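Baccell_00875 (Bacteroides cellulosilyticus DSM 14838, PDB 5NO8) is a polysaccharide lyase that probably removes L-rhamnose caps from glucuronic acid on complex arabinogalactan proteins. Local coordinates at residues 29-34 and 99-104; 544-549 and 619-624; 551-556 and 626-631. All coordinates share one frame; numbering follows the deposited sequence.

Interaction 1 (29-34 and 99-104); sequences VEMRIN and DGMKVL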
ATOM      1  N   VAL A  29       8.133 -15.383 -23.195  1.00 20.47           N
ATOM      2  CA  VAL A  29       8.660 -15.801 -21.932  1.00 20.68           C
ATOM      3  C   VAL A  29       9.752 -16.855 -22.144  1.00 22.52           C
ATOM      4  O   VAL A  29       9.566 -17.794 -22.942  1.00 22.64           O
ATOM      5  CB  VAL A  29       7.551 -16.389 -21.033  1.00 20.66           C
ATOM      6  CG1 VAL A  29       8.153 -16.872 -19.727  1.00 21.14           C
ATOM      7  CG2 VAL A  29       6.474 -15.341 -20.756  1.00 21.02           C
ATOM      8  N   GLU A  30      10.861 -16.681 -21.438  1.00 21.72           N
ATOM      9  CA  GLU A  30      11.922 -17.668 -21.360  1.00 25.73           C
ATOM     10  C   GLU A  30      12.188 -17.998 -19.898  1.00 25.69           C
ATOM     11  O   GLU A  30      11.986 -17.170 -19.007  1.00 24.61           O
ATOM     12  CB  GLU A  30      13.190 -17.163 -22.044  1.00 27.53           C
ATOM     13  CG  GLU A  30      12.987 -16.873 -23.529  1.00 31.61           C
ATOM     14  CD  GLU A  30      14.278 -16.532 -24.278  1.00 35.90           C
ATOM     15  OE1 GLU A  30      15.160 -15.850 -23.717  1.00 37.70           O
ATOM     16  OE2 GLU A  30      14.391 -16.922 -25.463  1.00 41.09           O
ATOM     17  N   MET A  31      12.632 -19.221 -19.654  1.00 25.54           N
ATOM     18  CA  MET A  31      12.791 -19.702 -18.297  1.00 27.30           C
ATOM     19  C   MET A  31      13.967 -20.629 -18.165  1.00 24.67           C
ATOM     20  O   MET A  31      14.396 -21.218 -19.139  1.00 25.21           O
ATOM     21  CB  MET A  31      11.511 -20.394 -17.822  1.00 31.75           C
ATOM     22  CG  MET A  31      10.650 -20.990 -18.932  1.00 37.65           C
ATOM     23  SD  MET A  31       9.377 -22.094 -18.307  1.00 41.15           S
ATOM     24  CE  MET A  31       8.437 -20.894 -17.478  1.00 44.86           C
ATOM     25  N   ARG A  32      14.497 -20.706 -16.957  1.00 22.39           N
ATOM     26  CA  ARG A  32      15.416 -21.761 -16.560  1.00 22.83           C
ATOM     27  C   ARG A  32      14.713 -22.542 -15.462  1.00 22.79           C
ATOM     28  O   ARG A  32      14.169 -21.954 -14.516  1.00 24.00           O
ATOM     29  CB  ARG A  32      16.720 -21.189 -16.023  1.00 22.80           C
ATOM     30  N   ILE A  33      14.718 -23.848 -15.594  1.00 22.67           N
ATOM     31  CA  ILE A  33      14.105 -24.742 -14.635  1.00 21.83           C
ATOM     32  C   ILE A  33      15.193 -25.366 -13.790  1.00 22.93           C
ATOM     33  O   ILE A  33      16.210 -25.844 -14.333  1.00 22.85           O
ATOM     34  CB  ILE A  33      13.354 -25.876 -15.367  1.00 22.66           C
ATOM     35  CG1 ILE A  33      12.343 -25.339 -16.393  1.00 24.69           C
ATOM     36  CG2 ILE A  33      12.705 -26.824 -14.389  1.00 21.19           C
ATOM     37  CD1 ILE A  33      11.268 -24.465 -15.829  1.00 27.21           C
ATOM     38  N   ASN A  34      15.001 -25.382 -12.472  1.00 19.75           N
ATOM     39  CA  ASN A  34      15.930 -26.025 -11.557  1.00 20.43           C
ATOM     40  C   ASN A  34      15.840 -27.554 -11.794  1.00 21.63           C
ATOM     41  O   ASN A  34      14.780 -28.145 -11.625  1.00 18.86           O
ATOM     42  CB  ASN A  34      15.558 -25.645 -10.110  1.00 20.99           C
ATOM     43  CG  ASN A  34      16.501 -26.204  -9.087  1.00 21.72           C
ATOM     44  OD1 ASN A  34      16.852 -27.389  -9.125  1.00 21.46           O
ATOM     45  ND2 ASN A  34      16.893 -25.373  -8.135  1.00 20.50           N
ATOM     46  N   ASP A  99      13.321 -31.645 -20.419  1.00 25.94           N
ATOM     47  CA  ASP A  99      13.197 -30.195 -20.623  1.00 26.02           C
ATOM     48  C   ASP A  99      12.597 -29.403 -19.443  1.00 25.40           C
ATOM     49  O   ASP A  99      12.431 -28.188 -19.547  1.00 23.10           O
ATOM     50  CB  ASP A  99      12.435 -29.892 -21.915  1.00 27.18           C
ATOM     51  CG  ASP A  99      10.959 -30.310 -21.876  1.00 30.29           C
ATOM     52  OD1 ASP A  99      10.456 -30.910 -20.883  1.00 27.62           O
ATOM     53  OD2 ASP A  99      10.296 -30.068 -22.903  1.00 33.72           O
ATOM     54  N   GLY A 100      12.282 -30.079 -18.334  1.00 21.97           N
ATOM     55  CA  GLY A 100      11.703 -29.424 -17.162  1.00 21.87           C
ATOM     56  C   GLY A 100      10.273 -28.950 -17.327  1.00 20.20           C
ATOM     57  O   GLY A 100       9.775 -28.255 -16.444  1.00 21.61           O
ATOM     58  N   MET A 101       9.591 -29.333 -18.417  1.00 18.36           N
ATOM     59  CA  MET A 101       8.231 -28.824 -18.672  1.00 20.40           C
ATOM     60  C   MET A 101       7.142 -29.707 -18.095  1.00 20.54           C
ATOM     61  O   MET A 101       5.966 -29.340 -18.136  1.00 21.26           O
ATOM     62  CB  MET A 101       8.015 -28.610 -20.161  1.00 22.01           C
ATOM     63  CG  MET A 101       9.006 -27.604 -20.732  1.00 22.45           C
ATOM     64  SD  MET A 101       8.984 -25.946 -20.042  1.00 25.71           S
ATOM     65  CE  MET A 101       7.794 -25.177 -21.148  1.00 26.88           C
ATOM     66  N   LYS A 102       7.511 -30.884 -17.591  1.00 18.62           N
ATOM     67  CA  LYS A 102       6.570 -31.739 -16.893  1.00 19.51           C
ATOM     68  C   LYS A 102       7.245 -32.142 -15.608  1.00 18.05           C
ATOM     69  O   LYS A 102       8.358 -32.678 -15.641  1.00 16.62           O
ATOM     70  CB  LYS A 102       6.228 -32.974 -17.721  1.00 22.07           C
ATOM     71  CG  LYS A 102       5.289 -33.950 -17.019  1.00 27.17           C
ATOM     72  CD  LYS A 102       5.552 -35.404 -17.372  1.00 32.50           C
ATOM     73  CE  LYS A 102       4.672 -36.333 -16.534  1.00 35.37           C
ATOM     74  NZ  LYS A 102       4.471 -37.666 -17.188  1.00 38.95           N
ATOM     75  N   VAL A 103       6.584 -31.883 -14.480  1.00 16.94           N
ATOM     76  CA  VAL A 103       7.151 -32.208 -13.191  1.00 16.81           C
ATOM     77  C   VAL A 103       6.060 -32.848 -12.341  1.00 16.53           C
ATOM     78  O   VAL A 103       4.930 -32.326 -12.253  1.00 17.38           O
ATOM     79  CB  VAL A 103       7.733 -30.960 -12.480  1.00 18.65           C
ATOM     80  CG1 VAL A 103       8.647 -31.376 -11.357  1.00 18.75           C
ATOM     81  CG2 VAL A 103       8.530 -30.064 -13.444  1.00 20.45           C
ATOM     82  N   LEU A 104       6.383 -33.982 -11.734  1.00 14.92           N
ATOM     83  CA  LEU A 104       5.453 -34.732 -10.927  1.00 14.71           C
ATOM     84  C   LEU A 104       6.010 -34.901  -9.532  1.00 14.52           C
ATOM     85  O   LEU A 104       7.154 -35.351  -9.348  1.00 13.34           O
ATOM     86  CB  LEU A 104       5.195 -36.087 -11.590  1.00 16.33           C
ATOM     87  CG  LEU A 104       4.198 -37.039 -10.972  1.00 18.90           C
ATOM     88  CD1 LEU A 104       2.841 -36.385 -10.903  1.00 20.91           C
ATOM     89  CD2 LEU A 104       4.150 -38.358 -11.760  1.00 20.73           C
TER
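Ile33 lays its branched side chain over the backbone of Gly100, its CG2 methyl lying 3.9 Å from Gly100 CA. The contact sets a two-strand antiparallel hairpin, 29-33 with 40-45, against an Asx turn just before strand 102-107, which belongs to a larger antiparallel sheet. CG2 is anti to the backbone N of Ile33, while CG1 stands beside that N (chi1 -54°), and both branches reach the Gly100 carbonyl oxygen, Ile33 CG1 at 3.9 Å. Gly100 O accepts a hydrogen bond from Arg116 NH1, while the isoleucine packs against it by van der Waals contact. Gly100 suits the place twice over: its phi is positive (71°), and a CB here would run into Ile33 CG2. With an alanine in place of Ile33, CG1, CG2 and CD1 are gone, which would probably open a gap over Gly100, leaving Met31 to cover the turn from this strand.

Two residues back along the strand, Met31 also faces the turn, and its SD lies 4.2 Å from Met101 SD. The long, pliable thioethers suit a partly exposed seam between the hairpin and the turn, where each can bend to meet the other. On the far side of Gly100 the turn is closed by its own aspartate: Met101 N donates to Asp99 OD1 over 3.1 Å, arriving from above the carboxylate plane, and the same OD1 is bonded to Ser97 OG.

Interaction 2 (544-549 and 619-624); sequences IVAPAI and GAVYYY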
ATOM      1  N   ILE A 544       9.480   8.086  -0.703  1.00 23.15           N
ATOM      2  CA  ILE A 544      10.554   8.927  -1.293  1.00 23.57           C
ATOM      3  C   ILE A 544      10.088   9.555  -2.602  1.00 22.09           C
ATOM      4  O   ILE A 544      10.206  10.762  -2.800  1.00 21.02           O
ATOM      5  CB  ILE A 544      11.832   8.086  -1.542  1.00 24.54           C
ATOM      6  CG1 ILE A 544      12.366   7.578  -0.204  1.00 25.57           C
ATOM      7  CG2 ILE A 544      12.876   8.893  -2.329  1.00 25.73           C
ATOM      8  CD1 ILE A 544      13.389   6.466  -0.351  1.00 27.28           C
ATOM      9  N   VAL A 545       9.513   8.746  -3.489  1.00 21.65           N
ATOM     10  CA  VAL A 545       9.091   9.211  -4.805  1.00 20.27           C
ATOM     11  C   VAL A 545       7.931  10.215  -4.689  1.00 21.19           C
ATOM     12  O   VAL A 545       7.959  11.286  -5.304  1.00 20.16           O
ATOM     13  CB  VAL A 545       8.676   8.033  -5.721  1.00 20.99           C
ATOM     14  CG1 VAL A 545       8.135   8.526  -7.064  1.00 20.34           C
ATOM     15  CG2 VAL A 545       9.863   7.094  -5.945  1.00 21.88           C
ATOM     16  N   ALA A 546       6.916   9.872  -3.899  1.00 20.12           N
ATOM     17  CA  ALA A 546       5.729  10.741  -3.845  1.00 20.40           C
ATOM     18  C   ALA A 546       6.073  12.132  -3.302  1.00 19.72           C
ATOM     19  O   ALA A 546       5.657  13.118  -3.889  1.00 19.16           O
ATOM     20  CB  ALA A 546       4.589  10.112  -3.057  1.00 20.39           C
ATOM     21  N   PRO A 547       6.831  12.207  -2.195  1.00 21.65           N
ATOM     22  CA  PRO A 547       7.219  13.547  -1.703  1.00 22.75           C
ATOM     23  C   PRO A 547       8.034  14.403  -2.679  1.00 23.13           C
ATOM     24  O   PRO A 547       7.873  15.629  -2.672  1.00 21.39           O
ATOM     25  CB  PRO A 547       8.073  13.225  -0.496  1.00 24.34           C
ATOM     26  CG  PRO A 547       7.488  11.967   0.024  1.00 24.17           C
ATOM     27  CD  PRO A 547       7.177  11.173  -1.211  1.00 21.72           C
ATOM     28  N   ALA A 548       8.890  13.774  -3.492  1.00 23.25           N
ATOM     29  CA  ALA A 548       9.627  14.502  -4.538  1.00 23.46           C
ATOM     30  C   ALA A 548       8.658  15.244  -5.424  1.00 22.31           C
ATOM     31  O   ALA A 548       8.812  16.437  -5.683  1.00 22.66           O
ATOM     32  CB  ALA A 548      10.471  13.549  -5.395  1.00 25.78           C
ATOM     33  N   ILE A 549       7.624  14.543  -5.864  1.00 20.55           N
ATOM     34  CA  ILE A 549       6.688  15.091  -6.828  1.00 19.79           C
ATOM     35  C   ILE A 549       5.734  16.084  -6.148  1.00 19.39           C
ATOM     36  O   ILE A 549       5.348  17.100  -6.764  1.00 20.50           O
ATOM     37  CB  ILE A 549       5.891  13.971  -7.521  1.00 19.65           C
ATOM     38  CG1 ILE A 549       6.841  12.977  -8.198  1.00 20.41           C
ATOM     39  CG2 ILE A 549       4.904  14.519  -8.524  1.00 20.05           C
ATOM     40  CD1 ILE A 549       6.137  11.788  -8.803  1.00 20.42           C
ATOM     41  N   GLY A 619      -2.280  10.626  -3.331  1.00 15.36           N
ATOM     42  CA  GLY A 619      -3.480  11.441  -3.467  1.00 15.40           C
ATOM     43  C   GLY A 619      -3.140  12.927  -3.512  1.00 15.28           C
ATOM     44  O   GLY A 619      -3.655  13.628  -4.350  1.00 16.17           O
ATOM     45  N   ALA A 620      -2.300  13.386  -2.589  1.00 15.73           N
ATOM     46  CA  ALA A 620      -1.860  14.784  -2.598  1.00 16.27           C
ATOM     47  C   ALA A 620      -1.204  15.155  -3.922  1.00 18.02           C
ATOM     48  O   ALA A 620      -1.522  16.190  -4.515  1.00 18.39           O
ATOM     49  CB  ALA A 620      -0.935  15.067  -1.453  1.00 17.04           C
ATOM     50  N   VAL A 621      -0.318  14.282  -4.411  1.00 17.09           N
ATOM     51  CA  VAL A 621       0.328  14.480  -5.687  1.00 16.62           C
ATOM     52  C   VAL A 621      -0.666  14.618  -6.820  1.00 17.41           C
ATOM     53  O   VAL A 621      -0.512  15.505  -7.678  1.00 17.01           O
ATOM     54  CB  VAL A 621       1.319  13.335  -6.010  1.00 17.10           C
ATOM     55  CG1 VAL A 621       1.772  13.390  -7.478  1.00 17.86           C
ATOM     56  CG2 VAL A 621       2.501  13.378  -5.061  1.00 17.52           C
ATOM     57  N   TYR A 622      -1.665  13.726  -6.870  1.00 16.56           N
ATOM     58  CA  TYR A 622      -2.668  13.761  -7.916  1.00 17.02           C
ATOM     59  C   TYR A 622      -3.482  15.052  -7.853  1.00 17.77           C
ATOM     60  O   TYR A 622      -3.800  15.619  -8.895  1.00 18.50           O
ATOM     61  CB  TYR A 622      -3.626  12.572  -7.822  1.00 17.76           C
ATOM     62  CG  TYR A 622      -3.047  11.219  -8.133  1.00 18.20           C
ATOM     63  CD1 TYR A 622      -1.784  11.074  -8.741  1.00 18.51           C
ATOM     64  CD2 TYR A 622      -3.764  10.061  -7.836  1.00 18.29           C
ATOM     65  CE1 TYR A 622      -1.284   9.822  -9.049  1.00 19.17           C
ATOM     66  CE2 TYR A 622      -3.253   8.811  -8.140  1.00 18.85           C
ATOM     67  CZ  TYR A 622      -2.028   8.705  -8.760  1.00 19.69           C
ATOM     68  OH  TYR A 622      -1.498   7.459  -9.035  1.00 19.48           O
ATOM     69  N   TYR A 623      -3.795  15.488  -6.635  1.00 17.02           N
ATOM     70  CA  TYR A 623      -4.475  16.780  -6.388  1.00 18.34           C
ATOM     71  C   TYR A 623      -3.653  17.960  -6.942  1.00 18.12           C
ATOM     72  O   TYR A 623      -4.169  18.793  -7.716  1.00 18.18           O
ATOM     73  CB  TYR A 623      -4.764  16.923  -4.892  1.00 18.40           C
ATOM     74  CG  TYR A 623      -5.009  18.323  -4.391  1.00 17.85           C
ATOM     75  CD1 TYR A 623      -6.266  18.921  -4.511  1.00 18.90           C
ATOM     76  CD2 TYR A 623      -3.999  19.029  -3.754  1.00 19.49           C
ATOM     77  CE1 TYR A 623      -6.489  20.214  -4.034  1.00 19.36           C
ATOM     78  CE2 TYR A 623      -4.202  20.303  -3.279  1.00 18.38           C
ATOM     79  CZ  TYR A 623      -5.435  20.892  -3.434  1.00 20.48           C
ATOM     80  OH  TYR A 623      -5.598  22.164  -2.948  1.00 21.89           O
ATOM     81  N   TYR A 624      -2.376  18.000  -6.595  1.00 18.26           N
ATOM     82  CA  TYR A 624      -1.511  19.078  -7.103  1.00 19.46           C
ATOM     83  C   TYR A 624      -1.321  18.980  -8.611  1.00 20.48           C
ATOM     84  O   TYR A 624      -1.291  20.004  -9.300  1.00 21.69           O
ATOM     85  CB  TYR A 624      -0.151  19.095  -6.419  1.00 18.77           C
ATOM     86  CG  TYR A 624      -0.142  19.495  -4.968  1.00 19.62           C
ATOM     87  CD1 TYR A 624      -0.634  20.729  -4.561  1.00 19.56           C
ATOM     88  CD2 TYR A 624       0.392  18.660  -3.998  1.00 20.04           C
ATOM     89  CE1 TYR A 624      -0.620  21.108  -3.242  1.00 20.03           C
ATOM     90  CE2 TYR A 624       0.422  19.033  -2.677  1.00 20.45           C
ATOM     91  CZ  TYR A 624      -0.103  20.267  -2.303  1.00 19.94           C
ATOM     92  OH  TYR A 624      -0.076  20.638  -1.004  1.00 22.20           O
TER
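Val621 projects from helix 615-629 toward helix 542-559 and meets Ile549 and Ala546, one turn apart on the facing helix. Three buried residues thus join two helices that run in roughly the same direction in the largely helical C-terminal part of the chain, a region consistent with an alpha/alpha-type domain as in many polysaccharide lyases.

The apolar contacts come first. Val621 CG1 presses on Ile549 CG2 at 3.5 Å, closer than methyl groups usually approach, and the two side chains cross at about a right angle. With CG1 anti to the backbone N (chi1 168°), the valine straddles the facing helix, one methyl going to Ile549 and the other to Ala546. Val621 CG2 lies 4.4 Å from Ala546 CB. Beta-branched residues suit such a seam because their methyls sit close to the backbone, and the small alanine lets the valine come near the helix itself.

A second kind of contact is between methyl and carbonyl: Val621 CG2 lies 3.4 Å from Ala546 O. Pro547, the next residue, has no N-H to bond the turn before it, and the helix kinks there. Leu575 and Gln571 of helix 562-576 touch Ala546 and Ile549 respectively.

With neither charge nor hydrogen bond between the segments, the join depends on shape and on the close fit of methyl against methyl and carbonyl.

Interaction 3 (551-556 and 626-631); sequences FLAQLY and ALCTGD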
ATOM      1  N   PHE A 551       6.520  17.964  -3.625  1.00 20.84           N
ATOM      2  CA  PHE A 551       7.321  19.183  -3.517  1.00 20.98           C
ATOM      3  C   PHE A 551       7.409  19.956  -4.829  1.00 21.15           C
ATOM      4  O   PHE A 551       7.138  21.175  -4.874  1.00 21.95           O
ATOM      5  CB  PHE A 551       8.722  18.843  -3.043  1.00 21.01           C
ATOM      6  CG  PHE A 551       9.603  20.042  -2.940  1.00 21.44           C
ATOM      7  CD1 PHE A 551       9.635  20.764  -1.786  1.00 22.22           C
ATOM      8  CD2 PHE A 551      10.350  20.461  -4.036  1.00 22.04           C
ATOM      9  CE1 PHE A 551      10.423  21.899  -1.674  1.00 22.76           C
ATOM     10  CE2 PHE A 551      11.140  21.583  -3.945  1.00 22.52           C
ATOM     11  CZ  PHE A 551      11.179  22.298  -2.768  1.00 23.49           C
ATOM     12  N   LEU A 552       7.800  19.263  -5.892  1.00 20.85           N
ATOM     13  CA  LEU A 552       7.962  19.902  -7.191  1.00 21.16           C
ATOM     14  C   LEU A 552       6.681  20.510  -7.746  1.00 22.25           C
ATOM     15  O   LEU A 552       6.718  21.585  -8.355  1.00 21.02           O
ATOM     16  CB  LEU A 552       8.566  18.950  -8.213  1.00 22.53           C
ATOM     17  CG  LEU A 552      10.020  18.503  -7.985  1.00 24.11           C
ATOM     18  CD1 LEU A 552      10.289  17.314  -8.877  1.00 25.35           C
ATOM     19  CD2 LEU A 552      11.027  19.605  -8.282  1.00 25.73           C
ATOM     20  N   ALA A 553       5.548  19.832  -7.562  1.00 20.30           N
ATOM     21  CA  ALA A 553       4.284  20.350  -8.061  1.00 21.35           C
ATOM     22  C   ALA A 553       3.894  21.648  -7.339  1.00 20.88           C
ATOM     23  O   ALA A 553       3.421  22.604  -7.968  1.00 22.01           O
ATOM     24  CB  ALA A 553       3.186  19.314  -7.932  1.00 20.79           C
ATOM     25  N   GLN A 554       4.080  21.662  -6.030  1.00 21.22           N
ATOM     26  CA  GLN A 554       3.879  22.879  -5.238  1.00 21.34           C
ATOM     27  C   GLN A 554       4.852  23.984  -5.667  1.00 23.74           C
ATOM     28  O   GLN A 554       4.462  25.153  -5.773  1.00 23.93           O
ATOM     29  CB  GLN A 554       4.056  22.626  -3.760  1.00 22.10           C
ATOM     30  CG  GLN A 554       2.971  21.787  -3.112  1.00 23.04           C
ATOM     31  CD  GLN A 554       3.289  21.524  -1.671  1.00 22.63           C
ATOM     32  OE1 GLN A 554       3.802  20.453  -1.318  1.00 27.08           O
ATOM     33  NE2 GLN A 554       3.048  22.499  -0.831  1.00 19.73           N
ATOM     34  N   LEU A 555       6.110  23.624  -5.904  1.00 23.28           N
ATOM     35  CA  LEU A 555       7.094  24.621  -6.353  1.00 24.67           C
ATOM     36  C   LEU A 555       6.691  25.192  -7.710  1.00 24.74           C
ATOM     37  O   LEU A 555       6.785  26.401  -7.917  1.00 25.92           O
ATOM     38  CB  LEU A 555       8.505  24.034  -6.383  1.00 26.27           C
ATOM     39  CG  LEU A 555       9.653  25.036  -6.619  1.00 26.73           C
ATOM     40  CD1 LEU A 555       9.593  26.146  -5.576  1.00 27.22           C
ATOM     41  CD2 LEU A 555      11.013  24.341  -6.536  1.00 27.91           C
ATOM     42  N   TYR A 556       6.167  24.361  -8.606  1.00 24.66           N
ATOM     43  CA  TYR A 556       5.612  24.864  -9.849  1.00 26.08           C
ATOM     44  C   TYR A 556       4.452  25.842  -9.613  1.00 29.20           C
ATOM     45  O   TYR A 556       4.378  26.891 -10.266  1.00 28.64           O
ATOM     46  CB  TYR A 556       5.137  23.740 -10.773  1.00 26.46           C
ATOM     47  CG  TYR A 556       4.448  24.275 -11.996  1.00 27.14           C
ATOM     48  CD1 TYR A 556       5.188  24.864 -13.027  1.00 27.86           C
ATOM     49  CD2 TYR A 556       3.057  24.265 -12.107  1.00 27.36           C
ATOM     50  CE1 TYR A 556       4.563  25.377 -14.144  1.00 27.83           C
ATOM     51  CE2 TYR A 556       2.431  24.804 -13.217  1.00 28.76           C
ATOM     52  CZ  TYR A 556       3.197  25.355 -14.225  1.00 29.11           C
ATOM     53  OH  TYR A 556       2.586  25.857 -15.332  1.00 31.61           O
ATOM     54  N   ALA A 626      -3.433  17.865 -10.825  1.00 20.03           N
ATOM     55  CA  ALA A 626      -4.641  18.398 -11.442  1.00 20.98           C
ATOM     56  C   ALA A 626      -4.663  19.942 -11.429  1.00 21.98           C
ATOM     57  O   ALA A 626      -5.127  20.549 -12.400  1.00 24.51           O
ATOM     58  CB  ALA A 626      -5.896  17.846 -10.788  1.00 20.79           C
ATOM     59  N   LEU A 627      -4.177  20.548 -10.352  1.00 22.14           N
ATOM     60  CA  LEU A 627      -4.037  22.014 -10.293  1.00 23.72           C
ATOM     61  C   LEU A 627      -3.017  22.542 -11.312  1.00 26.00           C
ATOM     62  O   LEU A 627      -3.208  23.608 -11.889  1.00 27.31           O
ATOM     63  CB  LEU A 627      -3.625  22.456  -8.891  1.00 24.41           C
ATOM     64  CG  LEU A 627      -4.655  22.280  -7.768  1.00 25.24           C
ATOM     65  CD1 LEU A 627      -4.084  22.702  -6.436  1.00 25.75           C
ATOM     66  CD2 LEU A 627      -5.915  23.068  -8.079  1.00 27.00           C
ATOM     67  N   CYS A 628      -1.938  21.788 -11.507  1.00 24.52           N
ATOM     68  CA  CYS A 628      -0.853  22.145 -12.424  1.00 25.67           C
ATOM     69  C   CYS A 628      -1.245  22.065 -13.900  1.00 27.90           C
ATOM     70  O   CYS A 628      -0.870  22.930 -14.691  1.00 26.90           O
ATOM     71  CB  CYS A 628       0.379  21.249 -12.163  1.00 23.97           C
ATOM     72  SG  CYS A 628       1.298  21.523 -10.634  1.00 25.75           S
ATOM     73  N   THR A 629      -2.005  21.033 -14.270  1.00 27.70           N
ATOM     74  CA  THR A 629      -2.298  20.708 -15.662  1.00 27.16           C
ATOM     75  C   THR A 629      -3.734  20.983 -16.065  1.00 28.87           C
ATOM     76  O   THR A 629      -4.046  20.958 -17.258  1.00 29.10           O
ATOM     77  CB  THR A 629      -2.072  19.207 -15.901  1.00 30.07           C
ATOM     78  OG1 THR A 629      -2.978  18.460 -15.071  1.00 28.85           O
ATOM     79  CG2 THR A 629      -0.642  18.809 -15.592  1.00 29.55           C
ATOM     80  N   GLY A 630      -4.628  21.163 -15.087  1.00 28.41           N
ATOM     81  CA  GLY A 630      -6.061  21.205 -15.349  1.00 29.23           C
ATOM     82  C   GLY A 630      -6.692  19.861 -15.713  1.00 29.30           C
ATOM     83  O   GLY A 630      -7.838  19.822 -16.137  1.00 27.82           O
ATOM     84  N   ASP A 631      -5.957  18.755 -15.532  1.00 29.25           N
ATOM     85  CA  ASP A 631      -6.470  17.421 -15.840  1.00 27.67           C
ATOM     86  C   ASP A 631      -7.317  16.938 -14.654  1.00 27.33           C
ATOM     87  O   ASP A 631      -6.799  16.405 -13.672  1.00 25.23           O
ATOM     88  CB  ASP A 631      -5.322  16.453 -16.123  1.00 30.18           C
ATOM     89  CG  ASP A 631      -5.809  15.077 -16.599  1.00 31.74           C
ATOM     90  OD1 ASP A 631      -7.018  14.778 -16.456  1.00 33.33           O
ATOM     91  OD2 ASP A 631      -4.979  14.288 -17.098  1.00 31.76           O
TER
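Tyr556 carries CG anti to its own backbone N (chi1 175°), which swings the ring out from helix 542-559, and Cys628 turns SG beside its backbone N (chi1 -71°), opposite the carbonyl carbon; the two torsions bring Cys628 SG and Tyr556 CD2 to 3.6 Å. The result is a cysteine sulfur-aromatic contact. Cys628 SG lies 4.8 Å from the centroid of the Tyr556 ring and 70° off the ring normal, an oblique approach. Tyr556 CD2 is also 4.0 Å from Cys628 CB.

The same sulfur has a second neighbour one turn back on the tyrosine's helix. Cys628 SG lies 3.6 Å from Ala553 O and also touches Ala553 CB, fitting between the alanine and the ring. Cysteine suits this position, being small enough to enter between two facing helices yet carrying a large, polarisable atom at its end. Alanine suits the opposing turn because its single methyl lets the sulfur approach the backbone.

Just beyond Cys628 the helix ends. Gly630 leaves helical geometry with positive phi, and Thr629 OG1 accepts from Asp631 N over 3.0 Å in an ST turn. Asp631 then N-caps the next helix, 632-644, its OD1 also bonding Ser633 OG.

The two helices run side by side in roughly the same direction: Ile549 faces Val621 and, further along both, Ala553 faces Cys628. Around this contact, Tyr556 and Leu552 pack on helix 562-576, Phe551 meets Phe526 of helix 509-529 edge-to-face, and Cys628 brings in the C-terminal end of helix 615-629.

Interactions 2 and 3 join the same two helices, 542-559 and 615-629, at points about 10 Å apart between centres, and they meet directly where Tyr624 packs on Gln554 and Ala553. Interaction 2 is the buried member, built on branched aliphatic groups; interaction 3, nearer the helix end and partly buried, relies on sulfur beside a tyrosine ring. Interaction 1 is a surface contact in the beta-rich N-terminal region, its centre about 42 and 49 Å from those of the other two. It joins a hairpin to a turn rather than helix to helix, pairing thioethers and covering a glycine. All three rest on packing between their segments rather than on polar bonds.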